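Local coordinates for glycosyl hydrolase, BNR repeat (Ralstonia eutropha, PDB 3B7F), which is a putative glycosyl hydrolase with BNR repeats, built as a seven-bladed beta-propeller and probably related to the non-viral sialidases, at residues M179-R187 with P234-D245. Sequence-based numbering, arbitrary orientation.
Sequences MHSILVDPR and PHCVVQHPAAPD. With EDO (1,2-ethanediol), chain K.
Strands 179-184 and 234-239 run almost parallel, 8° apart with axes approaching to 6.2 Å, joined by side chains rather than a backbone ladder. Ser181 OG bridges the gap, accepting from Val237 N at 2.9 Å while also sharing a hydrogen bond with His180 ND1 in the imidazole plane. With CG between backbone N and carbonyl carbon (chi1 59°), that ring swings over to the neighbouring strand, His235 O above one face; His180 NE2 bonds to Ser197 OG and, weakly, to Pro234 O. Leu183 fills the middle, CD2 lying 4.2 Å from Val237 CG1. The extended Gln239 side chain meets Asp185 near a right angle, amide and carboxylate planes 77° apart, and its NE2 donates to Pro244 O (2.8 Å) and, weakly, to Asp185 OD2. Arg187 grips this carboxylate side-on through NE and NH2, lays one guanidinium face against Pro244 CG (3.3 Å from NE), and reaches Asp245 OD1 through NH1 in a long salt bridge. Asp185 OD2 also accepts from His191, and Asp245 OD2 pairs with Arg261. Each strand opens its four-stranded blade, paired with 192-197 or 246-251, as in adjacent propeller blades, while Cys236 and Val238 turn to strand 282-285 of the next.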
loop_
_atom_site.group_PDB
_atom_site.type_symbol
_atom_site.label_atom_id
_atom_site.label_comp_id
_atom_site.label_asym_id
_atom_site.label_seq_id
_atom_site.Cartn_x
_atom_site.Cartn_y
_atom_site.Cartn_z
HETATM N N MSE A 179 5.852 -0.541 9.212
HETATM C CA MSE A 179 5.316 0.776 9.017
HETATM C C MSE A 179 4.844 0.796 7.568
HETATM O O MSE A 179 5.582 0.399 6.657
HETATM C CB MSE A 179 6.443 1.779 9.251
HETATM C CG MSE A 179 6.270 3.207 8.758
HETATM SE SE MSE A 179 5.554 4.472 9.945
HETATM C CE MSE A 179 6.794 4.401 11.424
ATOM N N HIS A 180 3.635 1.276 7.334
ATOM C CA HIS A 180 3.097 1.307 5.992
ATOM C C HIS A 180 2.170 2.499 5.856
ATOM O O HIS A 180 2.112 3.333 6.754
ATOM C CB HIS A 180 2.396 -0.037 5.711
ATOM C CG HIS A 180 1.288 -0.365 6.661
ATOM N ND1 HIS A 180 0.041 0.221 6.583
ATOM C CD2 HIS A 180 1.223 -1.256 7.678
ATOM C CE1 HIS A 180 -0.730 -0.266 7.541
ATOM N NE2 HIS A 180 -0.044 -1.175 8.212
ATOM N N SER A 181 1.481 2.584 4.719
ATOM C CA SER A 181 0.474 3.587 4.462
ATOM C C SER A 181 0.875 5.010 4.865
ATOM O O SER A 181 0.137 5.692 5.577
ATOM C CB SER A 181 -0.815 3.163 5.174
ATOM O OG SER A 181 -1.198 1.873 4.771
ATOM N N ILE A 182 2.056 5.425 4.399
ATOM C CA ILE A 182 2.579 6.753 4.637
ATOM C C ILE A 182 1.911 7.647 3.584
ATOM O O ILE A 182 2.072 7.474 2.363
ATOM C CB ILE A 182 4.116 6.821 4.585
ATOM C CG1 ILE A 182 4.728 5.908 5.647
ATOM C CG2 ILE A 182 4.604 8.267 4.823
ATOM C CD1 ILE A 182 6.233 5.653 5.447
ATOM N N LEU A 183 1.147 8.601 4.084
ATOM C CA LEU A 183 0.333 9.484 3.288
ATOM C C LEU A 183 0.735 10.936 3.538
ATOM O O LEU A 183 0.770 11.349 4.683
ATOM C CB LEU A 183 -1.116 9.270 3.722
ATOM C CG LEU A 183 -1.979 8.071 3.287
ATOM C CD1 LEU A 183 -1.219 6.820 2.935
ATOM C CD2 LEU A 183 -3.116 7.845 4.325
ATOM N N VAL A 184 1.038 11.683 2.474
ATOM C CA VAL A 184 1.356 13.114 2.531
ATOM C C VAL A 184 0.157 13.862 1.942
ATOM O O VAL A 184 -0.175 13.669 0.779
ATOM C CB VAL A 184 2.620 13.437 1.713
ATOM C CG1 VAL A 184 2.932 14.990 1.741
ATOM C CG2 VAL A 184 3.797 12.573 2.198
ATOM N N ASP A 185 -0.484 14.712 2.729
ATOM C CA ASP A 185 -1.688 15.438 2.293
ATOM C C ASP A 185 -1.400 16.315 1.052
ATOM O O ASP A 185 -0.448 17.090 1.090
ATOM C CB ASP A 185 -2.219 16.292 3.458
ATOM C CG ASP A 185 -3.658 16.739 3.287
ATOM O OD1 ASP A 185 -4.037 17.232 2.221
ATOM O OD2 ASP A 185 -4.409 16.631 4.270
ATOM N N PRO A 186 -2.194 16.170 -0.050
ATOM C CA PRO A 186 -1.957 17.012 -1.234
ATOM C C PRO A 186 -2.112 18.516 -0.989
ATOM O O PRO A 186 -1.538 19.310 -1.726
ATOM C CB PRO A 186 -3.028 16.541 -2.236
ATOM C CG PRO A 186 -4.050 15.834 -1.421
ATOM C CD PRO A 186 -3.315 15.228 -0.285
ATOM N N ARG A 187 -2.897 18.884 0.016
ATOM C CA ARG A 187 -3.112 20.264 0.384
ATOM C C ARG A 187 -2.056 20.838 1.319
ATOM O O ARG A 187 -1.994 22.051 1.442
ATOM C CB ARG A 187 -4.440 20.391 1.111
ATOM C CG ARG A 187 -5.651 19.992 0.312
ATOM C CD ARG A 187 -6.825 19.868 1.216
ATOM N NE ARG A 187 -6.680 18.766 2.163
ATOM C CZ ARG A 187 -7.606 18.391 3.037
ATOM N NH1 ARG A 187 -8.796 18.987 3.080
ATOM N NH2 ARG A 187 -7.350 17.384 3.852
ATOM N N PRO A 234 -4.179 -1.834 11.137
ATOM C CA PRO A 234 -4.548 -1.450 9.793
ATOM C C PRO A 234 -3.617 -2.150 8.843
ATOM O O PRO A 234 -2.440 -2.337 9.187
ATOM C CB PRO A 234 -4.259 0.048 9.750
ATOM C CG PRO A 234 -3.221 0.270 10.771
ATOM C CD PRO A 234 -3.640 -0.682 11.876
ATOM N N HIS A 235 -4.157 -2.567 7.697
ATOM C CA HIS A 235 -3.378 -3.205 6.642
ATOM C C HIS A 235 -2.996 -2.235 5.518
ATOM O O HIS A 235 -1.877 -2.237 5.050
ATOM C CB HIS A 235 -4.105 -4.421 6.056
ATOM C CG HIS A 235 -4.239 -5.567 7.015
ATOM N ND1 HIS A 235 -5.122 -6.603 6.815
ATOM C CD2 HIS A 235 -3.626 -5.817 8.198
ATOM C CE1 HIS A 235 -5.032 -7.457 7.819
ATOM N NE2 HIS A 235 -4.127 -7.009 8.667
ATOM N N CYS A 236 -3.949 -1.432 5.076
ATOM C CA CYS A 236 -3.721 -0.510 4.000
ATOM C C CYS A 236 -4.624 0.674 4.221
ATOM O O CYS A 236 -5.804 0.475 4.438
ATOM C CB CYS A 236 -4.044 -1.203 2.683
ATOM S SG CYS A 236 -3.518 -0.261 1.232
ATOM N N VAL A 237 -4.054 1.879 4.241
ATOM C CA VAL A 237 -4.797 3.124 4.418
ATOM C C VAL A 237 -4.550 3.989 3.162
ATOM O O VAL A 237 -3.433 4.005 2.640
ATOM C CB VAL A 237 -4.404 3.905 5.738
ATOM C CG1 VAL A 237 -5.502 4.903 6.126
ATOM C CG2 VAL A 237 -4.152 2.982 6.918
ATOM N N VAL A 238 -5.589 4.693 2.689
ATOM C CA VAL A 238 -5.510 5.611 1.539
ATOM C C VAL A 238 -6.243 6.938 1.872
ATOM O O VAL A 238 -7.191 6.959 2.642
ATOM C CB VAL A 238 -6.074 4.970 0.213
ATOM C CG1 VAL A 238 -5.228 3.750 -0.239
ATOM C CG2 VAL A 238 -7.504 4.529 0.371
ATOM N N GLN A 239 -5.736 8.045 1.346
ATOM C CA GLN A 239 -6.343 9.356 1.475
ATOM C C GLN A 239 -6.752 9.693 0.065
ATOM O O GLN A 239 -5.918 9.607 -0.842
ATOM C CB GLN A 239 -5.326 10.367 1.999
ATOM C CG GLN A 239 -5.856 11.815 2.105
ATOM C CD GLN A 239 -4.854 12.762 2.718
ATOM O OE1 GLN A 239 -3.643 12.565 2.587
ATOM N NE2 GLN A 239 -5.353 13.818 3.368
ATOM N N HIS A 240 -8.005 10.095 -0.142
ATOM C CA HIS A 240 -8.485 10.336 -1.497
ATOM C C HIS A 240 -7.881 11.623 -2.078
ATOM O O HIS A 240 -7.887 12.624 -1.413
ATOM C CB HIS A 240 -10.003 10.391 -1.567
ATOM C CG HIS A 240 -10.507 10.159 -2.947
ATOM N ND1 HIS A 240 -10.724 11.176 -3.853
ATOM C CD2 HIS A 240 -10.711 9.008 -3.618
ATOM C CE1 HIS A 240 -11.092 10.654 -5.009
ATOM N NE2 HIS A 240 -11.094 9.341 -4.890
ATOM N N PRO A 241 -7.332 11.583 -3.310
ATOM C CA PRO A 241 -6.687 12.790 -3.830
ATOM C C PRO A 241 -7.653 13.914 -4.221
ATOM O O PRO A 241 -7.281 15.088 -4.157
ATOM C CB PRO A 241 -5.904 12.264 -5.039
ATOM C CG PRO A 241 -6.611 11.081 -5.450
ATOM C CD PRO A 241 -7.262 10.477 -4.276
ATOM N N ALA A 242 -8.862 13.539 -4.637
ATOM C CA ALA A 242 -9.928 14.482 -4.983
ATOM C C ALA A 242 -10.673 15.067 -3.752
ATOM O O ALA A 242 -11.109 16.200 -3.805
ATOM C CB ALA A 242 -10.926 13.799 -5.934
ATOM N N ALA A 243 -10.816 14.287 -2.681
ATOM C CA ALA A 243 -11.476 14.679 -1.434
ATOM C C ALA A 243 -10.574 14.232 -0.279
ATOM O O ALA A 243 -10.892 13.274 0.417
ATOM C CB ALA A 243 -12.827 14.040 -1.345
ATOM N N PRO A 244 -9.432 14.932 -0.061
ATOM C CA PRO A 244 -8.437 14.518 0.978
ATOM C C PRO A 244 -8.909 14.454 2.456
ATOM O O PRO A 244 -8.181 13.912 3.293
ATOM C CB PRO A 244 -7.237 15.457 0.737
ATOM C CG PRO A 244 -7.774 16.597 -0.139
ATOM C CD PRO A 244 -9.008 16.133 -0.815
ATOM N N ASP A 245 -10.100 14.971 2.765
ATOM C CA ASP A 245 -10.726 14.714 4.076
ATOM C C ASP A 245 -11.161 13.258 4.234
ATOM O O ASP A 245 -11.288 12.778 5.367
ATOM C CB ASP A 245 -11.968 15.574 4.292
ATOM C CG ASP A 245 -11.641 17.048 4.461
ATOM O OD1 ASP A 245 -10.723 17.396 5.244
ATOM O OD2 ASP A 245 -12.341 17.848 3.816
HETATM C C1 EDO K . -0.768 9.233 -1.395
HETATM O O1 EDO K . -1.820 9.277 -0.396
HETATM C C2 EDO K . 0.624 9.409 -0.766
HETATM O O2 EDO K . 0.766 10.684 -0.100
HETATM O O HOH W 1 -2.411 11.741 0.408
HETATM O O HOH W 2 -8.799 16.716 6.661
#